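Local coordinates for protein cyanuric acid amidohydrolase (Azorhizobium caulinodans, PDB 4NQ3) that catalyses the hydrolytic opening of the s-triazine ring of cyanuric acid, giving carboxybiuret that decarboxylates to biuret, a step in atrazine breakdown, at residues A[113-121]-A[229-237]; A[185-193]-A[206-214]. All blocks are in the same frame, centred on the assembly; numbering follows the deposited sequence.

Interaction 1 of 2, residues A[113-121]-A[229-237]; sequences HTPDLPFEA and IELLGHEIV. With SO4 (sulfate ion), chain F.
Thr-114 and His-234 carry the polar centre of this contact, where the chain leaving an edge strand runs roughly antiparallel to the residues leading into strand 235-242. The imidazole donates from ND1 to Thr-114 OG1 at 3.0 Å, with the hydroxyl lying almost exactly in the ring plane at its edge. The backbone N of His-234 adds a weak bond to the same oxygen, while OG1 gives its own proton to Pro-115 O (2.9 Å). With chi1 at 79°, OG1 lies between the backbone N and carbonyl carbon of Thr-114 and meets all three groups; CG2 is left to pack on Ile-236 CD1. Further along, Leu-117 N donates to Leu-232 O at 2.9 Å, and Leu-117 CD2 packs 3.9 Å from His-234 CE1.

At the other end, His-113 and Glu-235 form an antiparallel non-hydrogen-bonded pair. A weak bond joins His-113 ND1 to Glu-235 OE2 (2.8 Å), ring and carboxylate being turned 66° apart. Their stronger polar partners are Glu-73 O for His-113 NE2 and Leu-76 N for Glu-235 OE1; Glu-235 also lies against catalytic Lys-156. The contact thus exemplifies a strand pairing continued past its end by backbone and side-chain bonds together: a threonine hydroxyl, once donor and twice acceptor, ties the loop to the incoming strand and fixes the imidazole's rotation, with Gln-127 at its NE2.

Interaction 2 of 2, residues A[185-193]-A[206-214]; sequences GLSRGASAL and ALSDAVICA. With BR8 (barbituric acid), chain C.
Cys-213 and Leu-186 meet at the tight end of an apolar contact between a helix and the loop that returns after it. Cys-213 SG lies 3.5 Å from Leu-186 CD2 and 3.6 Å from Gly-185 O, with its CB almost as near the same leucine methyl. Its chi1 of -71° sets SG anti to the carbonyl carbon, on the helix side, where Gly-189 presents bare backbone to the sulfur: SG is 4.2 Å from Gly-189 CA.

Away from the cysteine the packing is looser. Ile-212 spreads its two branches along the helix, CG2 resting 4.1 Å from Ala-190 N and CG1 meeting Leu-193 CD1 at 4.0 Å. Leu-193 and Leu-207 run alongside one another, pointing opposite ways, their CD2 methyls 4.0 Å apart, and Val-211 touches Leu-193 more distantly still. Leu-193, Leu-207 and Ile-212 are buried, whereas Asp-209 and Ala-210, which do not touch the helix segment, face solvent.

Arg-188 leaves the helix for the substrate pocket, where its NH1 donates to barbituric acid O8 at 3.0 Å, the oxygen lying level with the guanidinium group and beyond its rim. Glu-337 forms a salt bridge with Arg-188 NE. Helix 180-199 is therefore shared among several layers: the 206-214 loop covers one flank, Ala-190 and Ser-191 touch helix 125-141, and Ser-191 and Ala-192 pack onto strand 223-227.

Both contacts fall within the range assigned by prediction to repeat unit B, one of the three similar units of the monomer, and their centres are 15 Å apart. Along the chain, 185-193 and 206-214 fall between the two segments of interaction 1, so the more distant pairing encloses the local one. Interaction 1 lies at the edge of the four-stranded sheet, between strands 106-113 and 235-242; interaction 2 backs helix 180-199, which packs against that sheet. They meet where His-234 CD2 comes within 3.9 Å of Ser-191 OG, and helix 125-141 touches both. Together they join the sheet margin, near catalytic Lys-156, to the helix that delivers Arg-188 to the substrate.

Interaction 1 of 2, residues A[113-121]-A[229-237]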
ATOM      1  N   HIS A 113     -21.769  18.970  20.056  1.00 21.42           N
ATOM      2  CA  HIS A 113     -22.028  17.682  19.397  1.00 21.83           C
ATOM      3  C   HIS A 113     -23.157  17.886  18.419  1.00 27.21           C
ATOM      4  O   HIS A 113     -23.786  18.954  18.396  1.00 40.54           O
ATOM      5  CB  HIS A 113     -22.415  16.617  20.422  1.00 20.07           C
ATOM      6  CG  HIS A 113     -21.406  16.473  21.511  1.00 41.68           C
ATOM      7  ND1 HIS A 113     -20.562  15.386  21.618  1.00 50.90           N
ATOM      8  CD2 HIS A 113     -21.063  17.322  22.511  1.00 40.61           C
ATOM      9  CE1 HIS A 113     -19.758  15.562  22.656  1.00 50.29           C
ATOM     10  NE2 HIS A 113     -20.041  16.730  23.213  1.00 47.08           N
ATOM     11  N   THR A 114     -23.445  16.877  17.618  1.00 21.12           N
ATOM     12  CA  THR A 114     -24.609  16.977  16.762  1.00 21.75           C
ATOM     13  C   THR A 114     -25.340  15.647  16.706  1.00 24.11           C
ATOM     14  O   THR A 114     -24.802  14.599  17.090  1.00 20.77           O
ATOM     15  CB  THR A 114     -24.260  17.402  15.326  1.00 19.54           C
ATOM     16  OG1 THR A 114     -23.762  16.266  14.598  1.00 20.34           O
ATOM     17  CG2 THR A 114     -23.276  18.542  15.315  1.00 16.89           C
ATOM     18  N   PRO A 115     -26.600  15.689  16.267  1.00 26.53           N
ATOM     19  CA  PRO A 115     -27.293  14.421  16.092  1.00 25.94           C
ATOM     20  C   PRO A 115     -26.649  13.679  14.946  1.00 27.95           C
ATOM     21  O   PRO A 115     -25.856  14.273  14.193  1.00 32.18           O
ATOM     22  CB  PRO A 115     -28.716  14.838  15.730  1.00 22.10           C
ATOM     23  CG  PRO A 115     -28.800  16.280  16.097  1.00 26.71           C
ATOM     24  CD  PRO A 115     -27.440  16.828  15.880  1.00 25.74           C
ATOM     25  N   ASP A 116     -27.058  12.435  14.760  1.00 24.02           N
ATOM     26  CA  ASP A 116     -26.583  11.661  13.644  1.00 24.36           C
ATOM     27  C   ASP A 116     -26.872  12.407  12.345  1.00 29.14           C
ATOM     28  O   ASP A 116     -27.820  13.196  12.253  1.00 40.61           O
ATOM     29  CB  ASP A 116     -27.234  10.291  13.670  1.00 28.16           C
ATOM     30  CG  ASP A 116     -26.529   9.339  14.627  1.00 39.75           C
ATOM     31  OD1 ASP A 116     -25.656   9.822  15.406  1.00 41.80           O
ATOM     32  OD2 ASP A 116     -26.862   8.120  14.608  1.00 41.97           O
ATOM     33  N   LEU A 117     -26.005  12.196  11.365  1.00 27.77           N
ATOM     34  CA  LEU A 117     -26.124  12.826  10.057  1.00 24.62           C
ATOM     35  C   LEU A 117     -26.686  11.848   9.046  1.00 28.50           C
ATOM     36  O   LEU A 117     -26.024  10.845   8.740  1.00 39.39           O
ATOM     37  CB  LEU A 117     -24.754  13.309   9.579  1.00 18.15           C
ATOM     38  CG  LEU A 117     -24.693  13.839   8.151  1.00 25.78           C
ATOM     39  CD1 LEU A 117     -25.404  15.170   8.051  1.00 29.16           C
ATOM     40  CD2 LEU A 117     -23.252  13.925   7.658  1.00 19.78           C
ATOM     41  N   PRO A 118     -27.888  12.140   8.509  1.00 26.17           N
ATOM     42  CA  PRO A 118     -28.512  11.346   7.433  1.00 28.12           C
ATOM     43  C   PRO A 118     -27.536  11.153   6.280  1.00 33.40           C
ATOM     44  O   PRO A 118     -26.902  12.123   5.877  1.00 40.35           O
ATOM     45  CB  PRO A 118     -29.700  12.194   6.998  1.00 23.18           C
ATOM     46  CG  PRO A 118     -29.972  13.108   8.159  1.00 22.88           C
ATOM     47  CD  PRO A 118     -28.649  13.362   8.815  1.00 26.38           C
ATOM     48  N   PHE A 119     -27.385   9.928   5.789  1.00 32.00           N
ATOM     49  CA  PHE A 119     -26.374   9.642   4.771  1.00 34.24           C
ATOM     50  C   PHE A 119     -26.561  10.489   3.517  1.00 36.72           C
ATOM     51  O   PHE A 119     -25.614  10.734   2.766  1.00 45.90           O
ATOM     52  CB  PHE A 119     -26.402   8.160   4.402  1.00 37.31           C
ATOM     53  CG  PHE A 119     -25.877   7.257   5.476  1.00 33.08           C
ATOM     54  CD1 PHE A 119     -24.937   7.711   6.379  1.00 35.22           C
ATOM     55  CD2 PHE A 119     -26.366   5.963   5.611  1.00 32.30           C
ATOM     56  CE1 PHE A 119     -24.454   6.874   7.376  1.00 39.89           C
ATOM     57  CE2 PHE A 119     -25.902   5.119   6.615  1.00 31.74           C
ATOM     58  CZ  PHE A 119     -24.953   5.574   7.498  1.00 36.81           C
ATOM     59  N   GLU A 120     -27.783  10.945   3.288  1.00 37.26           N
ATOM     60  CA  GLU A 120     -28.068  11.712   2.081  1.00 34.50           C
ATOM     61  C   GLU A 120     -27.850  13.201   2.310  1.00 39.19           C
ATOM     62  O   GLU A 120     -28.056  14.011   1.400  1.00 40.28           O
ATOM     63  CB  GLU A 120     -29.484  11.437   1.596  1.00 26.87           C
ATOM     64  CG  GLU A 120     -30.557  11.763   2.606  1.00 37.12           C
ATOM     65  CD  GLU A 120     -30.802  10.634   3.598  1.00 50.17           C
ATOM     66  OE1 GLU A 120     -31.944  10.522   4.100  1.00 50.75           O
ATOM     67  OE2 GLU A 120     -29.858   9.843   3.853  1.00 57.94           O
ATOM     68  N   ALA A 121     -27.468  13.559   3.535  1.00 23.16           N
ATOM     69  CA  ALA A 121     -27.108  14.938   3.839  1.00 22.62           C
ATOM     70  C   ALA A 121     -25.590  15.165   3.727  1.00 31.66           C
ATOM     71  O   ALA A 121     -25.138  16.286   3.542  1.00 32.25           O
ATOM     72  CB  ALA A 121     -27.596  15.314   5.205  1.00 21.96           C
ATOM     73  N   ILE A 229     -14.625   6.649  10.147  1.00 25.86           N
ATOM     74  CA  ILE A 229     -15.651   5.630   9.988  1.00 27.81           C
ATOM     75  C   ILE A 229     -16.403   5.379  11.283  1.00 26.45           C
ATOM     76  O   ILE A 229     -17.465   4.753  11.273  1.00 25.18           O
ATOM     77  CB  ILE A 229     -15.039   4.301   9.484  1.00 24.93           C
ATOM     78  CG1 ILE A 229     -16.124   3.316   9.072  1.00 20.54           C
ATOM     79  CG2 ILE A 229     -14.153   3.684  10.533  1.00 16.45           C
ATOM     80  CD1 ILE A 229     -15.543   2.123   8.337  1.00 27.77           C
ATOM     81  N   GLU A 230     -15.870   5.887  12.392  1.00 21.63           N
ATOM     82  CA  GLU A 230     -16.347   5.486  13.719  1.00 15.29           C
ATOM     83  C   GLU A 230     -17.431   6.357  14.350  1.00 20.03           C
ATOM     84  O   GLU A 230     -17.749   6.171  15.516  1.00 27.89           O
ATOM     85  CB  GLU A 230     -15.175   5.434  14.702  1.00 15.07           C
ATOM     86  CG  GLU A 230     -14.472   6.776  14.975  1.00 23.16           C
ATOM     87  CD  GLU A 230     -13.451   7.104  13.875  1.00 31.54           C
ATOM     88  OE1 GLU A 230     -13.216   6.203  13.037  1.00 35.98           O
ATOM     89  OE2 GLU A 230     -12.844   8.209  13.872  1.00 25.93           O
ATOM     90  N   LEU A 231     -17.973   7.334  13.638  1.00 20.51           N
ATOM     91  CA  LEU A 231     -19.075   8.090  14.222  1.00 18.90           C
ATOM     92  C   LEU A 231     -20.130   8.402  13.172  1.00 17.89           C
ATOM     93  O   LEU A 231     -19.806   8.489  11.999  1.00 19.73           O
ATOM     94  CB  LEU A 231     -18.553   9.377  14.864  1.00 22.32           C
ATOM     95  CG  LEU A 231     -18.240  10.598  13.986  1.00 18.43           C
ATOM     96  CD1 LEU A 231     -18.047  11.797  14.864  1.00 20.35           C
ATOM     97  CD2 LEU A 231     -17.015  10.396  13.179  1.00 16.43           C
ATOM     98  N   LEU A 232     -21.376   8.606  13.579  1.00 18.77           N
ATOM     99  CA  LEU A 232     -22.403   8.930  12.598  1.00 27.19           C
ATOM    100  C   LEU A 232     -22.767  10.410  12.586  1.00 30.39           C
ATOM    101  O   LEU A 232     -23.401  10.882  11.636  1.00 35.36           O
ATOM    102  CB  LEU A 232     -23.655   8.092  12.831  1.00 29.35           C
ATOM    103  CG  LEU A 232     -23.380   6.604  12.640  1.00 27.50           C
ATOM    104  CD1 LEU A 232     -24.663   5.854  12.845  1.00 15.91           C
ATOM    105  CD2 LEU A 232     -22.752   6.313  11.251  1.00 16.34           C
ATOM    106  N   GLY A 233     -22.361  11.126  13.639  1.00 22.06           N
ATOM    107  CA  GLY A 233     -22.543  12.573  13.741  1.00 24.10           C
ATOM    108  C   GLY A 233     -21.249  13.389  13.690  1.00 26.85           C
ATOM    109  O   GLY A 233     -20.295  13.029  12.978  1.00 27.46           O
ATOM    110  N   HIS A 234     -21.224  14.510  14.412  1.00 24.32           N
ATOM    111  CA  HIS A 234     -20.046  15.383  14.435  1.00 20.03           C
ATOM    112  C   HIS A 234     -19.582  15.716  15.854  1.00 19.16           C
ATOM    113  O   HIS A 234     -20.398  15.788  16.777  1.00 21.36           O
ATOM    114  CB  HIS A 234     -20.320  16.708  13.702  1.00 18.91           C
ATOM    115  CG  HIS A 234     -20.848  16.551  12.310  1.00 19.49           C
ATOM    116  ND1 HIS A 234     -22.175  16.305  12.043  1.00 31.79           N
ATOM    117  CD2 HIS A 234     -20.228  16.607  11.107  1.00 22.24           C
ATOM    118  CE1 HIS A 234     -22.352  16.216  10.736  1.00 27.28           C
ATOM    119  NE2 HIS A 234     -21.185  16.396  10.142  1.00 21.51           N
ATOM    120  N   GLU A 235     -18.274  15.923  16.024  1.00 26.24           N
ATOM    121  CA  GLU A 235     -17.744  16.543  17.246  1.00 23.98           C
ATOM    122  C   GLU A 235     -17.151  17.885  16.865  1.00 22.71           C
ATOM    123  O   GLU A 235     -16.387  17.972  15.913  1.00 31.62           O
ATOM    124  CB  GLU A 235     -16.692  15.680  17.907  1.00 21.55           C
ATOM    125  CG  GLU A 235     -17.114  14.228  17.998  1.00 33.47           C
ATOM    126  CD  GLU A 235     -17.694  13.868  19.357  1.00 44.15           C
ATOM    127  OE1 GLU A 235     -17.018  13.112  20.102  1.00 45.77           O
ATOM    128  OE2 GLU A 235     -18.831  14.318  19.664  1.00 50.08           O
ATOM    129  N   ILE A 236     -17.512  18.931  17.592  1.00 18.91           N
ATOM    130  CA  ILE A 236     -16.987  20.254  17.318  1.00 19.38           C
ATOM    131  C   ILE A 236     -16.190  20.790  18.514  1.00 22.81           C
ATOM    132  O   ILE A 236     -16.648  20.734  19.668  1.00 26.75           O
ATOM    133  CB  ILE A 236     -18.107  21.233  16.979  1.00 21.00           C
ATOM    134  CG1 ILE A 236     -18.664  20.931  15.591  1.00 23.67           C
ATOM    135  CG2 ILE A 236     -17.597  22.660  17.009  1.00 21.01           C
ATOM    136  CD1 ILE A 236     -19.606  19.776  15.570  1.00 30.24           C
ATOM    137  N   VAL A 237     -15.000  21.315  18.239  1.00 20.55           N
ATOM    138  CA  VAL A 237     -14.212  21.960  19.275  1.00 23.53           C
ATOM    139  C   VAL A 237     -13.716  23.287  18.750  1.00 24.39           C
ATOM    140  O   VAL A 237     -12.984  23.314  17.765  1.00 24.64           O
ATOM    141  CB  VAL A 237     -13.011  21.100  19.686  1.00 25.67           C
ATOM    142  CG1 VAL A 237     -12.220  21.803  20.746  1.00 18.48           C
ATOM    143  CG2 VAL A 237     -13.500  19.776  20.203  1.00 21.47           C
TER
HETATM  144  S   SO4 F 404     -24.296  20.462  22.317  0.72 71.74           S
HETATM  145  O1  SO4 F 404     -24.850  21.793  22.053  0.72 72.99           O
HETATM  146  O2  SO4 F 404     -25.317  19.554  22.840  0.72 72.49           O
HETATM  147  O3  SO4 F 404     -23.807  19.903  21.061  0.72 67.28           O
HETATM  148  O4  SO4 F 404     -23.210  20.587  23.295  0.72 70.19           O

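Interaction 2 of 2, residues A[185-193]-A[206-214]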
ATOM      1  N   GLY A 185     -13.731  13.423   1.579  1.00 21.86           N
ATOM      2  CA  GLY A 185     -13.467  14.774   1.137  1.00 21.59           C
ATOM      3  C   GLY A 185     -14.738  15.622   1.198  1.00 20.19           C
ATOM      4  O   GLY A 185     -14.698  16.761   1.681  1.00 16.56           O
ATOM      5  N   LEU A 186     -15.863  15.064   0.732  1.00 15.95           N
ATOM      6  CA  LEU A 186     -17.131  15.790   0.722  1.00 16.34           C
ATOM      7  C   LEU A 186     -17.521  16.128   2.158  1.00 26.70           C
ATOM      8  O   LEU A 186     -17.963  17.242   2.471  1.00 29.39           O
ATOM      9  CB  LEU A 186     -18.242  14.967   0.037  1.00 14.94           C
ATOM     10  CG  LEU A 186     -18.049  14.875  -1.483  1.00 17.38           C
ATOM     11  CD1 LEU A 186     -18.993  13.949  -2.173  1.00 15.73           C
ATOM     12  CD2 LEU A 186     -18.161  16.231  -2.025  1.00 15.22           C
ATOM     13  N   SER A 187     -17.361  15.154   3.044  1.00 23.72           N
ATOM     14  CA  SER A 187     -17.752  15.384   4.417  1.00 21.32           C
ATOM     15  C   SER A 187     -16.867  16.461   5.062  1.00 27.96           C
ATOM     16  O   SER A 187     -17.379  17.336   5.778  1.00 23.43           O
ATOM     17  CB  SER A 187     -17.718  14.093   5.221  1.00 17.95           C
ATOM     18  OG  SER A 187     -18.111  14.390   6.551  1.00 22.04           O
ATOM     19  N   ARG A 188     -15.553  16.402   4.822  1.00 14.69           N
ATOM     20  CA  ARG A 188     -14.668  17.435   5.347  1.00 20.25           C
ATOM     21  C   ARG A 188     -15.061  18.785   4.754  1.00 20.83           C
ATOM     22  O   ARG A 188     -15.136  19.792   5.464  1.00 25.45           O
ATOM     23  CB  ARG A 188     -13.188  17.141   5.034  1.00 21.19           C
ATOM     24  CG  ARG A 188     -12.521  16.015   5.817  1.00 22.02           C
ATOM     25  CD  ARG A 188     -11.025  15.915   5.497  1.00 17.91           C
ATOM     26  NE  ARG A 188     -10.836  15.627   4.084  1.00 31.67           N
ATOM     27  CZ  ARG A 188     -10.475  14.439   3.600  1.00 30.17           C
ATOM     28  NH1 ARG A 188     -10.237  13.429   4.428  1.00 30.14           N
ATOM     29  NH2 ARG A 188     -10.337  14.258   2.291  1.00 25.68           N
ATOM     30  N   GLY A 189     -15.335  18.788   3.452  1.00 22.86           N
ATOM     31  CA  GLY A 189     -15.654  20.003   2.730  1.00 21.52           C
ATOM     32  C   GLY A 189     -16.928  20.660   3.213  1.00 21.31           C
ATOM     33  O   GLY A 189     -16.942  21.871   3.460  1.00 20.93           O
ATOM     34  N   ALA A 190     -18.003  19.877   3.327  1.00 22.10           N
ATOM     35  CA  ALA A 190     -19.272  20.410   3.818  1.00 22.68           C
ATOM     36  C   ALA A 190     -19.121  20.948   5.235  1.00 21.40           C
ATOM     37  O   ALA A 190     -19.595  22.027   5.548  1.00 32.47           O
ATOM     38  CB  ALA A 190     -20.347  19.376   3.763  1.00 24.40           C
ATOM     39  N   SER A 191     -18.444  20.200   6.088  1.00 20.47           N
ATOM     40  CA  SER A 191     -18.169  20.673   7.435  1.00 23.48           C
ATOM     41  C   SER A 191     -17.380  21.977   7.436  1.00 27.85           C
ATOM     42  O   SER A 191     -17.666  22.882   8.214  1.00 35.37           O
ATOM     43  CB  SER A 191     -17.396  19.615   8.212  1.00 23.27           C
ATOM     44  OG  SER A 191     -18.202  18.465   8.362  1.00 31.66           O
ATOM     45  N   ALA A 192     -16.387  22.081   6.564  1.00 26.17           N
ATOM     46  CA  ALA A 192     -15.582  23.289   6.504  1.00 22.19           C
ATOM     47  C   ALA A 192     -16.449  24.499   6.109  1.00 22.67           C
ATOM     48  O   ALA A 192     -16.338  25.574   6.696  1.00 20.26           O
ATOM     49  CB  ALA A 192     -14.435  23.100   5.530  1.00 21.89           C
ATOM     50  N   LEU A 193     -17.341  24.319   5.141  1.00 23.94           N
ATOM     51  CA  LEU A 193     -18.197  25.428   4.729  1.00 26.11           C
ATOM     52  C   LEU A 193     -19.127  25.801   5.866  1.00 26.44           C
ATOM     53  O   LEU A 193     -19.458  26.969   6.060  1.00 28.80           O
ATOM     54  CB  LEU A 193     -18.991  25.062   3.484  1.00 22.76           C
ATOM     55  CG  LEU A 193     -18.031  25.080   2.305  1.00 28.99           C
ATOM     56  CD1 LEU A 193     -18.672  24.531   1.040  1.00 24.62           C
ATOM     57  CD2 LEU A 193     -17.490  26.483   2.133  1.00 23.44           C
ATOM     58  N   ALA A 206     -24.283  32.209  -0.964  1.00 43.39           N
ATOM     59  CA  ALA A 206     -23.177  31.771  -1.823  1.00 37.94           C
ATOM     60  C   ALA A 206     -23.079  30.253  -1.885  1.00 43.36           C
ATOM     61  O   ALA A 206     -22.434  29.702  -2.777  1.00 47.92           O
ATOM     62  CB  ALA A 206     -21.858  32.334  -1.321  1.00 29.59           C
ATOM     63  N   LEU A 207     -23.728  29.585  -0.932  1.00 43.11           N
ATOM     64  CA  LEU A 207     -23.597  28.142  -0.752  1.00 32.35           C
ATOM     65  C   LEU A 207     -24.724  27.364  -1.403  1.00 32.67           C
ATOM     66  O   LEU A 207     -25.874  27.751  -1.339  1.00 44.96           O
ATOM     67  CB  LEU A 207     -23.550  27.808   0.750  1.00 30.42           C
ATOM     68  CG  LEU A 207     -22.441  28.477   1.563  1.00 30.56           C
ATOM     69  CD1 LEU A 207     -22.615  28.260   3.050  1.00 26.10           C
ATOM     70  CD2 LEU A 207     -21.110  27.896   1.109  1.00 29.86           C
ATOM     71  N   SER A 208     -24.382  26.229  -1.986  1.00 37.73           N
ATOM     72  CA  SER A 208     -25.367  25.286  -2.494  1.00 41.40           C
ATOM     73  C   SER A 208     -24.678  23.934  -2.693  1.00 45.72           C
ATOM     74  O   SER A 208     -23.443  23.853  -2.672  1.00 41.30           O
ATOM     75  CB  SER A 208     -25.961  25.775  -3.803  1.00 39.95           C
ATOM     76  OG  SER A 208     -25.062  25.523  -4.869  1.00 43.42           O
ATOM     77  N   ASP A 209     -25.465  22.883  -2.888  1.00 48.82           N
ATOM     78  CA  ASP A 209     -24.906  21.549  -3.092  1.00 50.60           C
ATOM     79  C   ASP A 209     -23.815  21.594  -4.175  1.00 49.82           C
ATOM     80  O   ASP A 209     -22.753  20.977  -4.031  1.00 50.00           O
ATOM     81  CB  ASP A 209     -26.011  20.552  -3.483  1.00 52.20           C
ATOM     82  CG  ASP A 209     -26.830  20.048  -2.284  1.00 56.55           C
ATOM     83  OD1 ASP A 209     -26.752  20.636  -1.177  1.00 57.63           O
ATOM     84  OD2 ASP A 209     -27.588  19.064  -2.466  1.00 57.20           O
ATOM     85  N   ALA A 210     -24.082  22.351  -5.240  1.00 50.06           N
ATOM     86  CA  ALA A 210     -23.234  22.365  -6.442  1.00 46.95           C
ATOM     87  C   ALA A 210     -21.857  22.988  -6.226  1.00 44.94           C
ATOM     88  O   ALA A 210     -20.902  22.680  -6.953  1.00 45.61           O
ATOM     89  CB  ALA A 210     -23.944  23.082  -7.555  1.00 42.64           C
ATOM     90  N   VAL A 211     -21.785  23.881  -5.242  1.00 39.93           N
ATOM     91  CA  VAL A 211     -20.549  24.534  -4.814  1.00 37.25           C
ATOM     92  C   VAL A 211     -19.579  23.623  -4.019  1.00 38.44           C
ATOM     93  O   VAL A 211     -18.359  23.716  -4.165  1.00 40.73           O
ATOM     94  CB  VAL A 211     -20.896  25.765  -3.942  1.00 36.24           C
ATOM     95  CG1 VAL A 211     -19.789  26.082  -2.957  1.00 41.27           C
ATOM     96  CG2 VAL A 211     -21.251  26.959  -4.803  1.00 33.01           C
ATOM     97  N   ILE A 212     -20.133  22.751  -3.182  1.00 35.52           N
ATOM     98  CA  ILE A 212     -19.341  21.931  -2.267  1.00 34.31           C
ATOM     99  C   ILE A 212     -18.339  21.017  -2.959  1.00 32.83           C
ATOM    100  O   ILE A 212     -18.709  20.138  -3.756  1.00 31.37           O
ATOM    101  CB  ILE A 212     -20.269  21.066  -1.377  1.00 36.73           C
ATOM    102  CG1 ILE A 212     -21.229  21.983  -0.601  1.00 25.31           C
ATOM    103  CG2 ILE A 212     -19.441  20.176  -0.458  1.00 24.59           C
ATOM    104  CD1 ILE A 212     -22.310  21.273   0.145  1.00 31.83           C
ATOM    105  N   CYS A 213     -17.072  21.184  -2.589  1.00 32.22           N
ATOM    106  CA  CYS A 213     -15.961  20.470  -3.234  1.00 35.91           C
ATOM    107  C   CYS A 213     -15.959  20.712  -4.733  1.00 36.50           C
ATOM    108  O   CYS A 213     -15.716  19.797  -5.515  1.00 44.57           O
ATOM    109  CB  CYS A 213     -16.031  18.972  -2.966  1.00 34.03           C
ATOM    110  SG  CYS A 213     -15.653  18.562  -1.267  1.00 34.18           S
ATOM    111  N   ALA A 214     -16.254  21.950  -5.114  1.00 31.61           N
ATOM    112  CA  ALA A 214     -16.261  22.370  -6.505  1.00 33.92           C
ATOM    113  C   ALA A 214     -15.624  23.756  -6.599  1.00 35.45           C
ATOM    114  O   ALA A 214     -14.676  23.948  -7.352  1.00 46.57           O
ATOM    115  CB  ALA A 214     -17.668  22.371  -7.053  1.00 28.88           C
TER
HETATM  116  N1  BR8 C 401      -9.309  11.406   8.765  1.00 21.67           N
HETATM  117  C2  BR8 C 401      -8.248  10.922   9.449  1.00 23.39           C
HETATM  118  O2  BR8 C 401      -8.406   9.919  10.117  1.00 22.38           O
HETATM  119  N3  BR8 C 401      -7.033  11.542   9.375  1.00 31.64           N
HETATM  120  C4  BR8 C 401      -6.833  12.704   8.585  1.00 29.46           C
HETATM  121  O4  BR8 C 401      -5.725  13.229   8.538  1.00 35.02           O
HETATM  122  C5  BR8 C 401      -7.961  13.375   7.798  1.00 22.87           C
HETATM  123  C6  BR8 C 401      -9.229  12.554   7.981  1.00 18.61           C
HETATM  124  O8  BR8 C 401     -10.241  12.900   7.414  1.00 24.37           O